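Local coordinates for amidohydrolase (PDB 4DZH), which probably deaminates adenosine-type nucleosides such as 5'-methylthioadenosine, as a zinc-dependent member of the ATZ/TRZ amidohydrolase family, at residues A[16-21]-A[69-74]; A[24-29]-A[352-357]; A[259-264]-A[280-285]; A[272-277]-A[305-310]; A[347-352]-A[400-405]. All coordinates share one frame; numbering follows the deposited sequence.

Interaction 1 (A[16-21]-A[69-74]); sequences LLIEAG and AALMPG
A chi1 of -60° sets the CG1 branch of Ile18 beside the backbone N and turns CG2 to Leu71, whose CG stands anti to N (chi1 -177°) and sends the CD2 branch to meet it. The pair packs where strand 16-20 of the small mixed sheet faces the beginning of strand 69-80, which runs on into the TIM-barrel of this amidohydrolase. The two strands are not sheet neighbours: their axes come no closer than 7.2 Å and their directions differ by 129°, so the faces between them are joined by side chains. Ile18 CG2 lies 3.8 Å from Leu71 CD2, the two side chains crossing at about a right angle. Two residues on from Ile18, Ala20 CB rests 3.9 Å from Leu71 CB, nearer the leucine's backbone. Leu71 thus touches both residues that strand 16-20 turns toward it, CD2 serving one and CB the other. Leu381 of strand 381-385 packs against both Ile18 and Leu71, and Val38 of strand 36-41 against Leu71, which adds further apolar side chains to the layer. At the corner where the chain leaves the strand, the backbones draw together, and Ala20 CB sits 3.7 Å from Ala69 O.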
# COMPACT_ATOMS: atom_id res chain seq x y z
N LEU A 16 8.82 -27.59 -19.05
CA LEU A 16 9.35 -26.73 -17.99
C LEU A 16 8.98 -27.31 -16.63
O LEU A 16 7.85 -27.77 -16.44
CB LEU A 16 8.74 -25.34 -18.15
CG LEU A 16 9.03 -24.26 -17.11
CD1 LEU A 16 10.49 -23.79 -17.14
CD2 LEU A 16 8.12 -23.07 -17.34
N LEU A 17 9.93 -27.31 -15.71
CA LEU A 17 9.65 -27.62 -14.31
C LEU A 17 10.08 -26.40 -13.48
O LEU A 17 11.23 -25.98 -13.54
CB LEU A 17 10.45 -28.85 -13.87
CG LEU A 17 10.20 -29.23 -12.40
CD1 LEU A 17 8.80 -29.78 -12.25
CD2 LEU A 17 11.23 -30.19 -11.87
N ILE A 18 9.17 -25.85 -12.69
CA ILE A 18 9.51 -24.72 -11.81
C ILE A 18 9.54 -25.26 -10.41
O ILE A 18 8.52 -25.69 -9.91
CB ILE A 18 8.44 -23.57 -11.89
CG1 ILE A 18 8.33 -23.05 -13.31
CG2 ILE A 18 8.80 -22.41 -10.94
CD1 ILE A 18 7.05 -22.26 -13.58
N GLU A 19 10.71 -25.24 -9.77
CA GLU A 19 10.79 -25.66 -8.37
C GLU A 19 10.81 -24.45 -7.47
O GLU A 19 11.58 -23.53 -7.71
CB GLU A 19 12.05 -26.50 -8.11
CG GLU A 19 12.20 -27.74 -9.01
CD GLU A 19 13.58 -28.34 -8.87
OE1 GLU A 19 14.48 -27.68 -8.25
OE2 GLU A 19 13.78 -29.47 -9.39
N ALA A 20 10.02 -24.50 -6.40
CA ALA A 20 9.94 -23.34 -5.50
C ALA A 20 9.91 -23.72 -4.02
O ALA A 20 9.46 -24.81 -3.63
CB ALA A 20 8.72 -22.53 -5.84
N GLY A 21 10.27 -22.75 -3.17
CA GLY A 21 10.18 -22.97 -1.74
C GLY A 21 8.77 -23.27 -1.28
O GLY A 21 8.55 -24.04 -0.34
N ALA A 69 11.31 -18.82 -2.92
CA ALA A 69 10.16 -18.08 -3.45
C ALA A 69 8.87 -18.82 -3.18
O ALA A 69 8.89 -20.06 -3.06
CB ALA A 69 10.29 -17.87 -4.97
N ALA A 70 7.76 -18.08 -3.13
CA ALA A 70 6.41 -18.65 -3.24
C ALA A 70 6.02 -18.63 -4.71
O ALA A 70 6.25 -17.65 -5.41
CB ALA A 70 5.42 -17.83 -2.46
N LEU A 71 5.44 -19.73 -5.19
CA LEU A 71 4.87 -19.78 -6.54
C LEU A 71 3.35 -19.78 -6.40
O LEU A 71 2.79 -20.59 -5.65
CB LEU A 71 5.37 -21.04 -7.28
CG LEU A 71 4.94 -21.23 -8.74
CD1 LEU A 71 5.43 -20.18 -9.70
CD2 LEU A 71 5.43 -22.61 -9.22
N MET A 72 2.69 -18.84 -7.06
CA MET A 72 1.23 -18.69 -6.99
C MET A 72 0.71 -18.36 -8.41
O MET A 72 1.49 -18.04 -9.32
CB MET A 72 0.88 -17.55 -6.03
CG MET A 72 1.32 -16.21 -6.52
SD MET A 72 0.99 -14.95 -5.28
CE MET A 72 1.09 -13.51 -6.34
N PRO A 73 -0.63 -18.45 -8.62
CA PRO A 73 -1.20 -18.02 -9.91
C PRO A 73 -1.00 -16.52 -10.09
O PRO A 73 -0.92 -15.80 -9.08
CB PRO A 73 -2.70 -18.29 -9.74
CG PRO A 73 -2.82 -19.31 -8.60
CD PRO A 73 -1.68 -18.89 -7.67
N GLY A 74 -0.92 -16.10 -11.35
CA GLY A 74 -0.86 -14.67 -11.61
C GLY A 74 -2.06 -13.97 -11.00
O GLY A 74 -3.17 -14.48 -10.91

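Interaction 2 (A[24-29]-A[352-357]); sequences VPIEPH and TLRAAT
The loop that follows strand 22-23 lies here against helix 349-363, a helix flanking the amidohydrolase barrel, and the contact divides into an apolar half and a charged half. In the apolar half Ile26 points at the helix and Leu353 answers from it: Ile26 CD1 is 3.7 Å from Leu353 CD2, the two side chains meeting at about a right angle. The same CD2 touches Val24 CG1 at 4.0 Å. Ile26 CG1 also lies 3.6 Å from Thr357 OG1, a hydroxyl already engaged with Leu353 O of the preceding helical turn (2.9 Å), so its polar side is satisfied where carbon covers it.

In the charged half Arg354 stretches out from the helix, extended from CG to NE, and carries its guanidinium to Glu27. There NH1 and NH2 both form a salt bridge with OE2; the modelled separations are implausibly short, so the exact place of OE2 is doubtful. A water ties the group to the loop backbone: it accepts from Arg354 NH1 at 3.0 Å, donates to Ile26 O at 2.6 Å, and is hydrogen-bonded to His29 ND1 at 2.9 Å. His29 itself leans on the arginine shaft, ND1 being 3.7 Å from Arg354 CD, with its ring nearly perpendicular to the guanidinium. Pro73 of strand 69-80 packs on Ile26 and Thr357, while Val397 and Leu398 of helix 397-403 pack on Val24, placing the loop between that strand and two helices.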
# COMPACT_ATOMS: atom_id res chain seq x y z
N VAL A 24 1.54 -22.13 -3.72
CA VAL A 24 0.25 -21.75 -3.19
C VAL A 24 -0.81 -21.99 -4.26
O VAL A 24 -0.99 -21.18 -5.17
CB VAL A 24 0.24 -20.25 -2.78
CG1 VAL A 24 -1.13 -19.88 -2.25
CG2 VAL A 24 1.40 -19.96 -1.79
N PRO A 25 -1.51 -23.14 -4.19
CA PRO A 25 -2.36 -23.54 -5.32
C PRO A 25 -3.70 -22.81 -5.45
O PRO A 25 -4.27 -22.87 -6.54
CB PRO A 25 -2.59 -25.04 -5.07
CG PRO A 25 -2.56 -25.16 -3.55
CD PRO A 25 -1.51 -24.13 -3.09
N ILE A 26 -4.16 -22.17 -4.37
CA ILE A 26 -5.44 -21.46 -4.25
C ILE A 26 -6.58 -22.48 -4.10
O ILE A 26 -7.44 -22.34 -3.21
CB ILE A 26 -5.71 -20.49 -5.43
CG1 ILE A 26 -4.58 -19.45 -5.53
CG2 ILE A 26 -7.05 -19.78 -5.25
CD1 ILE A 26 -4.40 -18.57 -4.31
N GLU A 27 -6.53 -23.52 -4.93
CA GLU A 27 -7.39 -24.68 -4.78
C GLU A 27 -6.46 -25.86 -4.54
O GLU A 27 -5.65 -26.18 -5.41
CB GLU A 27 -8.23 -24.88 -6.06
CG GLU A 27 -9.47 -23.98 -6.13
CD GLU A 27 -10.40 -24.23 -4.93
OE1 GLU A 27 -10.32 -25.32 -4.34
OE2 GLU A 27 -11.21 -23.35 -4.57
N PRO A 28 -6.54 -26.48 -3.35
CA PRO A 28 -7.43 -26.21 -2.21
C PRO A 28 -7.14 -24.94 -1.38
O PRO A 28 -6.00 -24.46 -1.32
CB PRO A 28 -7.22 -27.45 -1.33
CG PRO A 28 -5.83 -27.82 -1.59
CD PRO A 28 -5.64 -27.62 -3.06
N HIS A 29 -8.19 -24.44 -0.73
CA HIS A 29 -8.15 -23.18 -0.00
C HIS A 29 -7.26 -23.24 1.22
O HIS A 29 -7.21 -24.26 1.94
CB HIS A 29 -9.56 -22.78 0.42
CG HIS A 29 -9.64 -21.44 1.07
ND1 HIS A 29 -9.50 -20.26 0.35
CD2 HIS A 29 -9.81 -21.08 2.36
CE1 HIS A 29 -9.61 -19.24 1.18
NE2 HIS A 29 -9.80 -19.70 2.40
N THR A 352 -8.61 -13.16 0.73
CA THR A 352 -8.23 -12.03 -0.12
C THR A 352 -7.41 -12.52 -1.32
O THR A 352 -7.63 -12.08 -2.46
CB THR A 352 -7.43 -10.96 0.69
OG1 THR A 352 -8.23 -10.44 1.77
CG2 THR A 352 -7.07 -9.82 -0.24
N LEU A 353 -6.42 -13.38 -1.08
CA LEU A 353 -5.63 -13.92 -2.16
C LEU A 353 -6.51 -14.70 -3.16
O LEU A 353 -6.29 -14.64 -4.38
CB LEU A 353 -4.45 -14.76 -1.64
CG LEU A 353 -3.48 -15.13 -2.78
CD1 LEU A 353 -2.72 -13.90 -3.33
CD2 LEU A 353 -2.46 -16.13 -2.27
N ARG A 354 -7.53 -15.38 -2.62
CA ARG A 354 -8.48 -16.10 -3.49
C ARG A 354 -9.19 -15.12 -4.43
O ARG A 354 -9.27 -15.38 -5.63
CB ARG A 354 -9.49 -16.85 -2.63
CG ARG A 354 -10.46 -17.77 -3.44
CD ARG A 354 -11.21 -18.69 -2.48
NE ARG A 354 -12.19 -19.60 -3.13
CZ ARG A 354 -11.86 -20.81 -3.58
NH1 ARG A 354 -10.58 -21.20 -3.52
NH2 ARG A 354 -12.80 -21.65 -4.11
N ALA A 355 -9.68 -14.01 -3.89
CA ALA A 355 -10.33 -12.97 -4.68
C ALA A 355 -9.41 -12.44 -5.78
O ALA A 355 -9.83 -12.25 -6.94
CB ALA A 355 -10.85 -11.87 -3.81
N ALA A 356 -8.14 -12.20 -5.42
CA ALA A 356 -7.16 -11.67 -6.35
C ALA A 356 -6.77 -12.62 -7.50
O ALA A 356 -6.14 -12.18 -8.50
CB ALA A 356 -5.88 -11.28 -5.59
N THR A 357 -7.13 -13.91 -7.40
CA THR A 357 -6.72 -14.87 -8.41
C THR A 357 -7.96 -15.55 -8.97
O THR A 357 -8.48 -15.12 -9.99
CB THR A 357 -5.74 -15.92 -7.84
OG1 THR A 357 -6.27 -16.47 -6.60
CG2 THR A 357 -4.37 -15.24 -7.59
O HOH W 1 -8.15 -20.02 -2.25

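Interaction 3 (A[259-264]-A[280-285]); sequences DRLIAV and RGVSVV
Strands 261-264 and 283-285 run parallel, their axes 4.6 Å apart at a crossing angle of -29°, and are laced by three backbone hydrogen bonds that alternate in direction. Ser283 N donates to Leu261 O (3.1 Å), Ala263 N to Ser283 O (2.8 Å), and Val285 N to Ala263 O (3.0 Å). The first two acceptors are met nearly along the C=O axis, whereas Val285 N stands above the carbonyl plane of Ala263. This is the pairing of a right-handed beta-alpha-beta crossover, the repeating unit of the TIM-barrel, with helix 271-280 as its connection.

Side chains alternate between the two faces of the sheet. On the face that carries Ile262 and Val264, Ile262 and Val285 lie side by side and point the same way, CG2 to CG2 at 3.5 Å; Val264 CG2 reaches the CB of Val285 at 4.2 Å. Ile262 presents that methyl because CG2 is the branch anti to N (chi1 -50°). Toward the face that carries Ala263, Val282 CG1 packs 4.0 Å from Leu261 CD2, again with parallel side chains, and close to Ala263 CB. Where the helix ends, Gly281 closes a Schellman motif, and its O receives a CA-H contact from Asp259 CA at 3.4 Å.

Val264 also touches His79, a zinc ligand, and lies near His228, another, so this face borders the metal site. Strand 225-229 continues the sheet beyond strand 261-265, and strand 310-313 beyond strand 283-286, where Ser283 OG is hydrogen-bonded to Asn310.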
# COMPACT_ATOMS: atom_id res chain seq x y z
N ASP A 259 -25.91 -14.00 -14.43
CA ASP A 259 -24.56 -14.59 -14.38
C ASP A 259 -23.60 -14.11 -15.47
O ASP A 259 -22.53 -14.71 -15.66
CB ASP A 259 -24.58 -16.12 -14.33
CG ASP A 259 -25.25 -16.75 -15.54
OD1 ASP A 259 -25.55 -16.04 -16.53
OD2 ASP A 259 -25.46 -17.98 -15.50
N ARG A 260 -23.97 -13.04 -16.17
CA ARG A 260 -23.05 -12.37 -17.10
C ARG A 260 -22.50 -11.05 -16.55
O ARG A 260 -21.59 -10.48 -17.14
CB ARG A 260 -23.73 -12.05 -18.42
CG ARG A 260 -24.16 -13.25 -19.23
CD ARG A 260 -24.69 -12.83 -20.61
NE ARG A 260 -25.09 -13.99 -21.40
CZ ARG A 260 -24.23 -14.83 -21.98
NH1 ARG A 260 -22.92 -14.64 -21.86
NH2 ARG A 260 -24.69 -15.86 -22.69
N LEU A 261 -23.07 -10.55 -15.46
CA LEU A 261 -22.77 -9.20 -14.99
C LEU A 261 -21.53 -9.14 -14.12
O LEU A 261 -21.45 -9.81 -13.10
CB LEU A 261 -23.93 -8.60 -14.20
CG LEU A 261 -23.80 -7.14 -13.72
CD1 LEU A 261 -23.55 -6.15 -14.90
CD2 LEU A 261 -25.01 -6.68 -12.87
N ILE A 262 -20.59 -8.30 -14.52
CA ILE A 262 -19.45 -7.95 -13.68
C ILE A 262 -19.70 -6.53 -13.17
O ILE A 262 -19.58 -5.56 -13.93
CB ILE A 262 -18.14 -7.97 -14.51
CG1 ILE A 262 -18.00 -9.28 -15.30
CG2 ILE A 262 -16.95 -7.71 -13.58
CD1 ILE A 262 -16.86 -9.25 -16.36
N ALA A 263 -20.08 -6.40 -11.89
CA ALA A 263 -20.49 -5.12 -11.35
C ALA A 263 -19.33 -4.48 -10.61
O ALA A 263 -18.89 -4.98 -9.57
CB ALA A 263 -21.67 -5.32 -10.38
N VAL A 264 -18.87 -3.35 -11.12
CA VAL A 264 -17.66 -2.73 -10.56
C VAL A 264 -17.97 -1.64 -9.54
O VAL A 264 -18.89 -0.82 -9.73
CB VAL A 264 -16.81 -2.18 -11.70
CG1 VAL A 264 -15.47 -1.64 -11.15
CG2 VAL A 264 -16.56 -3.30 -12.73
N ARG A 280 -28.24 -14.61 -8.55
CA ARG A 280 -28.17 -14.47 -10.00
C ARG A 280 -26.80 -14.72 -10.60
O ARG A 280 -26.66 -14.71 -11.83
CB ARG A 280 -28.58 -13.07 -10.40
CG ARG A 280 -29.99 -12.77 -9.97
CD ARG A 280 -30.95 -13.40 -10.94
NE ARG A 280 -32.28 -12.89 -10.63
CZ ARG A 280 -32.79 -11.78 -11.17
NH1 ARG A 280 -32.09 -11.11 -12.09
NH2 ARG A 280 -34.00 -11.38 -10.81
N GLY A 281 -25.80 -14.94 -9.75
CA GLY A 281 -24.46 -15.25 -10.22
C GLY A 281 -23.65 -14.02 -10.63
O GLY A 281 -22.81 -14.09 -11.53
N VAL A 282 -23.95 -12.89 -10.00
CA VAL A 282 -23.26 -11.65 -10.35
C VAL A 282 -21.89 -11.64 -9.69
O VAL A 282 -21.77 -12.08 -8.52
CB VAL A 282 -24.02 -10.44 -9.84
CG1 VAL A 282 -23.29 -9.15 -10.21
CG2 VAL A 282 -25.43 -10.42 -10.47
N SER A 283 -20.87 -11.16 -10.41
CA SER A 283 -19.58 -10.88 -9.76
C SER A 283 -19.43 -9.41 -9.40
O SER A 283 -19.86 -8.53 -10.15
CB SER A 283 -18.41 -11.32 -10.63
OG SER A 283 -18.39 -12.72 -10.84
N VAL A 284 -18.83 -9.14 -8.25
CA VAL A 284 -18.52 -7.76 -7.85
C VAL A 284 -17.00 -7.59 -7.93
O VAL A 284 -16.24 -8.41 -7.38
CB VAL A 284 -19.04 -7.44 -6.44
CG1 VAL A 284 -18.57 -6.11 -5.98
CG2 VAL A 284 -20.59 -7.39 -6.48
N VAL A 285 -16.57 -6.54 -8.61
CA VAL A 285 -15.14 -6.14 -8.54
C VAL A 285 -14.95 -4.97 -7.57
O VAL A 285 -15.49 -3.86 -7.75
CB VAL A 285 -14.62 -5.73 -9.90
CG1 VAL A 285 -13.12 -5.38 -9.75
CG2 VAL A 285 -14.83 -6.86 -10.92

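Interaction 4 (A[272-277]-A[305-310]); sequences AEIHLC and QRASVN
A Schellman motif ends helix 301-306, and the chain that leaves it packs against helix 271-280 on the outer layer of the TIM-barrel. Ser308, with positive phi, is the C-prime residue: its N bonds to Gln305 O at 3.0 Å, while Val309 N returns to Leu304 O. The turn thereby presents Ala307 and Val309 to the neighbouring helix, both pointing toward it.

Ile274 receives both. Its CG2, the branch anti to the backbone N (chi1 -61°), lies only 3.4 Å from Ala307 CB, tighter than usual for two carbons, and 4.0 Å from Val309 CG2. Ile274 and Val309 cross at about a right angle, and Val309 CG2 also lies 3.3 Å from Ile274 O. One helical turn further on, the same methyl rests 3.8 Å from Cys277 CB. CG2 thus meets the carbonyl, the isoleucine and the cysteine, with CG1 adding a second, looser touch on Cys277.

On the more exposed side the His275 ring lays one face over Ala307 CB, at 4.2 Å from CE1. The imidazole NE2 is hydrogen-bonded to Glu271, a turn earlier in the same helix, which helps keep the ring in that position. Ala303 and Leu304 of helix 301-306 also pack on Ile274, and Val282, just ahead of strand 283-286, touches Cys277.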
# COMPACT_ATOMS: atom_id res chain seq x y z
N ALA A 272 -30.66 -6.98 0.45
CA ALA A 272 -31.43 -7.42 -0.71
C ALA A 272 -30.53 -7.53 -1.93
O ALA A 272 -30.48 -8.57 -2.61
CB ALA A 272 -32.55 -6.42 -0.98
N GLU A 273 -29.80 -6.46 -2.19
CA GLU A 273 -28.89 -6.43 -3.34
C GLU A 273 -27.78 -7.48 -3.28
O GLU A 273 -27.50 -8.15 -4.32
CB GLU A 273 -28.38 -5.01 -3.55
CG GLU A 273 -29.51 -4.15 -4.08
CD GLU A 273 -29.26 -2.66 -4.00
OE1 GLU A 273 -28.35 -2.27 -3.28
OE2 GLU A 273 -30.00 -1.91 -4.69
N ILE A 274 -27.25 -7.71 -2.09
CA ILE A 274 -26.23 -8.73 -1.88
C ILE A 274 -26.72 -10.10 -2.26
O ILE A 274 -26.11 -10.79 -3.10
CB ILE A 274 -25.67 -8.73 -0.46
CG1 ILE A 274 -25.01 -7.40 -0.12
CG2 ILE A 274 -24.64 -9.81 -0.32
CD1 ILE A 274 -24.43 -7.39 1.24
N HIS A 275 -27.85 -10.48 -1.68
CA HIS A 275 -28.50 -11.76 -2.00
C HIS A 275 -29.01 -11.81 -3.44
O HIS A 275 -28.95 -12.87 -4.09
CB HIS A 275 -29.54 -12.13 -0.92
CG HIS A 275 -28.91 -12.31 0.42
ND1 HIS A 275 -28.39 -13.52 0.84
CD2 HIS A 275 -28.62 -11.42 1.40
CE1 HIS A 275 -27.85 -13.37 2.03
NE2 HIS A 275 -27.98 -12.11 2.40
N LEU A 276 -29.42 -10.65 -3.97
CA LEU A 276 -29.72 -10.56 -5.39
C LEU A 276 -28.53 -11.03 -6.23
O LEU A 276 -28.69 -11.88 -7.16
CB LEU A 276 -30.15 -9.15 -5.80
CG LEU A 276 -30.64 -9.05 -7.26
CD1 LEU A 276 -31.77 -10.06 -7.58
CD2 LEU A 276 -31.06 -7.63 -7.65
N CYS A 277 -27.35 -10.50 -5.90
CA CYS A 277 -26.13 -10.81 -6.64
C CYS A 277 -25.80 -12.29 -6.47
O CYS A 277 -25.54 -12.99 -7.48
CB CYS A 277 -24.97 -9.91 -6.19
SG CYS A 277 -25.21 -8.12 -6.57
N GLN A 305 -18.69 -11.26 0.38
CA GLN A 305 -17.98 -12.52 0.34
C GLN A 305 -18.74 -13.58 1.18
O GLN A 305 -18.91 -14.71 0.74
CB GLN A 305 -16.52 -12.30 0.80
CG GLN A 305 -15.66 -13.54 0.69
CD GLN A 305 -15.76 -14.36 1.94
OE1 GLN A 305 -15.90 -13.82 3.04
NE2 GLN A 305 -15.70 -15.68 1.79
N ARG A 306 -19.21 -13.21 2.36
CA ARG A 306 -19.87 -14.20 3.19
C ARG A 306 -21.25 -14.57 2.67
O ARG A 306 -21.80 -15.61 3.03
CB ARG A 306 -19.92 -13.76 4.64
CG ARG A 306 -18.49 -13.61 5.19
CD ARG A 306 -18.43 -13.09 6.60
NE ARG A 306 -17.06 -13.22 7.13
CZ ARG A 306 -16.67 -12.76 8.31
NH1 ARG A 306 -17.55 -12.14 9.11
NH2 ARG A 306 -15.41 -12.93 8.71
N ALA A 307 -21.79 -13.75 1.77
CA ALA A 307 -23.08 -14.09 1.16
C ALA A 307 -22.87 -14.89 -0.11
O ALA A 307 -23.81 -15.13 -0.88
CB ALA A 307 -23.85 -12.84 0.89
N SER A 308 -21.62 -15.30 -0.32
CA SER A 308 -21.22 -16.11 -1.47
C SER A 308 -21.31 -15.35 -2.80
O SER A 308 -21.46 -15.97 -3.86
CB SER A 308 -22.01 -17.43 -1.55
OG SER A 308 -21.65 -18.32 -0.50
N VAL A 309 -21.19 -14.03 -2.75
CA VAL A 309 -21.07 -13.29 -4.00
C VAL A 309 -19.65 -13.40 -4.51
O VAL A 309 -18.72 -13.06 -3.77
CB VAL A 309 -21.46 -11.81 -3.85
CG1 VAL A 309 -21.18 -11.09 -5.21
CG2 VAL A 309 -22.93 -11.69 -3.46
N ASN A 310 -19.47 -13.91 -5.72
CA ASN A 310 -18.11 -13.97 -6.28
C ASN A 310 -17.43 -12.59 -6.27
O ASN A 310 -17.92 -11.66 -6.88
CB ASN A 310 -18.08 -14.55 -7.67
CG ASN A 310 -16.66 -14.72 -8.16
OD1 ASN A 310 -15.91 -15.57 -7.65
ND2 ASN A 310 -16.27 -13.89 -9.10

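Interaction 5 (A[347-352]-A[400-405]); sequences LDAATT and QLIYAA
The first turn of helix 349-363 meets the last turn of helix 397-403 with their backbones closest at Ala349 and Ile402, whose CA atoms are 5.8 Å apart. Asp348 is the N-cap of the first helix: its OD1 accepts from Thr351 N at 2.9 Å, almost in line with the CG-OD1 bond, and from Thr351 OG1 at 2.7 Å, from above the carboxylate plane. Two donors thus fix this carboxylate. The other helix ends with Gln400 O taking both Ala404 N and Ala405 N.

Between them the small side chain of Ala349 lets Ile402 come close. Ile402 CG1 sits beside its own backbone N (chi1 -64°), which aims it at Ala349: it is 3.5 Å from Ala349 O and 3.9 Å from Ala349 CB. Beyond it, CD1 extends to Thr352 CG2 at 3.9 Å, the two side chains crossing at a slant. Tyr403 CE2 also lies 3.9 Å from Ala349 CB, while Ile402 CG2 rests 3.7 Å above one face of the tyrosine ring, offset toward its rim.

The ring brings its hydroxyl to the start of helix 349-363, where the second subunit enters. Tyr403 OH is hydrogen-bonded to Asp93 of the second subunit and to Lys338 of its own chain, and the same Asp93 of the second subunit accepts, through OD2, from Ala349 N. Both carboxylates, of Asp348 and of that Asp93, meet the N-terminal end of helix 349-363, whose dipole would probably stabilise their negative charge; apolar packing within one chain thus adjoins polar bonds across the dimer interface.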
# COMPACT_ATOMS: atom_id res chain seq x y z
N LEU A 347 -12.37 -10.93 5.44
CA LEU A 347 -11.45 -11.00 4.31
C LEU A 347 -10.04 -11.38 4.77
O LEU A 347 -9.08 -10.59 4.66
CB LEU A 347 -11.43 -9.67 3.56
CG LEU A 347 -11.73 -9.79 2.08
CD1 LEU A 347 -13.16 -10.31 1.87
CD2 LEU A 347 -11.55 -8.47 1.33
N ASP A 348 -9.92 -12.59 5.31
CA ASP A 348 -8.61 -13.03 5.80
C ASP A 348 -7.62 -13.19 4.65
O ASP A 348 -7.99 -13.07 3.47
CB ASP A 348 -8.68 -14.28 6.70
CG ASP A 348 -9.19 -15.54 5.98
OD1 ASP A 348 -9.13 -15.65 4.74
OD2 ASP A 348 -9.63 -16.47 6.70
N ALA A 349 -6.36 -13.43 4.97
CA ALA A 349 -5.35 -13.41 3.93
C ALA A 349 -5.66 -14.40 2.79
O ALA A 349 -5.55 -14.06 1.60
CB ALA A 349 -3.98 -13.67 4.52
N ALA A 350 -6.01 -15.63 3.17
CA ALA A 350 -6.33 -16.66 2.17
C ALA A 350 -7.51 -16.25 1.27
O ALA A 350 -7.45 -16.44 0.03
CB ALA A 350 -6.63 -17.98 2.85
N THR A 351 -8.55 -15.70 1.88
CA THR A 351 -9.76 -15.24 1.19
C THR A 351 -9.45 -14.08 0.26
O THR A 351 -9.95 -14.01 -0.87
CB THR A 351 -10.82 -14.85 2.20
OG1 THR A 351 -11.17 -16.02 2.98
CG2 THR A 351 -12.08 -14.32 1.51
N THR A 352 -8.61 -13.16 0.73
CA THR A 352 -8.23 -12.03 -0.12
C THR A 352 -7.41 -12.52 -1.32
O THR A 352 -7.63 -12.08 -2.46
CB THR A 352 -7.43 -10.96 0.69
OG1 THR A 352 -8.23 -10.44 1.77
CG2 THR A 352 -7.07 -9.82 -0.24
N GLN A 400 1.99 -13.34 4.74
CA GLN A 400 3.09 -12.57 4.17
C GLN A 400 2.79 -12.01 2.80
O GLN A 400 3.17 -10.88 2.47
CB GLN A 400 4.35 -13.43 4.12
CG GLN A 400 5.54 -12.63 4.62
CD GLN A 400 5.57 -12.58 6.13
OE1 GLN A 400 4.57 -12.31 6.81
NE2 GLN A 400 6.77 -12.90 6.69
N LEU A 401 2.10 -12.79 1.98
CA LEU A 401 1.81 -12.33 0.63
C LEU A 401 0.83 -11.16 0.64
O LEU A 401 0.92 -10.25 -0.20
CB LEU A 401 1.18 -13.48 -0.17
CG LEU A 401 2.24 -14.49 -0.56
CD1 LEU A 401 1.53 -15.75 -1.15
CD2 LEU A 401 3.21 -13.96 -1.56
N ILE A 402 -0.08 -11.17 1.60
CA ILE A 402 -1.09 -10.12 1.65
C ILE A 402 -0.67 -8.89 2.47
O ILE A 402 -0.91 -7.75 2.04
CB ILE A 402 -2.40 -10.70 2.20
CG1 ILE A 402 -2.96 -11.78 1.23
CG2 ILE A 402 -3.45 -9.61 2.38
CD1 ILE A 402 -3.42 -11.20 -0.09
N TYR A 403 -0.03 -9.10 3.63
CA TYR A 403 0.19 -7.99 4.54
C TYR A 403 1.61 -7.48 4.59
O TYR A 403 1.89 -6.49 5.31
CB TYR A 403 -0.24 -8.37 5.95
CG TYR A 403 -1.72 -8.77 6.09
CD1 TYR A 403 -2.74 -7.88 5.74
CD2 TYR A 403 -2.08 -10.04 6.55
CE1 TYR A 403 -4.08 -8.24 5.85
CE2 TYR A 403 -3.43 -10.41 6.66
CZ TYR A 403 -4.42 -9.50 6.31
OH TYR A 403 -5.76 -9.82 6.42
N ALA A 404 2.53 -8.13 3.90
CA ALA A 404 3.93 -7.64 3.95
C ALA A 404 4.68 -7.58 2.61
O ALA A 404 5.54 -6.70 2.41
CB ALA A 404 4.77 -8.48 4.96
N ALA A 405 4.43 -8.52 1.69
CA ALA A 405 5.13 -8.55 0.43
C ALA A 405 4.81 -7.32 -0.38
O ALA A 405 3.63 -6.92 -0.50
CB ALA A 405 4.74 -9.80 -0.35

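From the N terminus, interaction 1 closes a loop of 47 residues, bringing strand 16-20 back against the start of strand 69-80. Interaction 2 crosses it, since 24-29 lies inside that loop, and joins 24-29 to a helix more than 300 residues later; the two touch, Leu71 O lying 2.8 Å from Val24 N in a probable hydrogen bond. Nested inside the long loop of interaction 2 are interactions 3 and 4, which cross each other and knit a strand-helix-strand unit to the end of helix 301-306. Interaction 5 crosses interaction 2, shares Thr352 with it, and reaches interaction 4 through Gln305 and Thr351. Together they join the small N-terminal sheet, barrel and dimer interface.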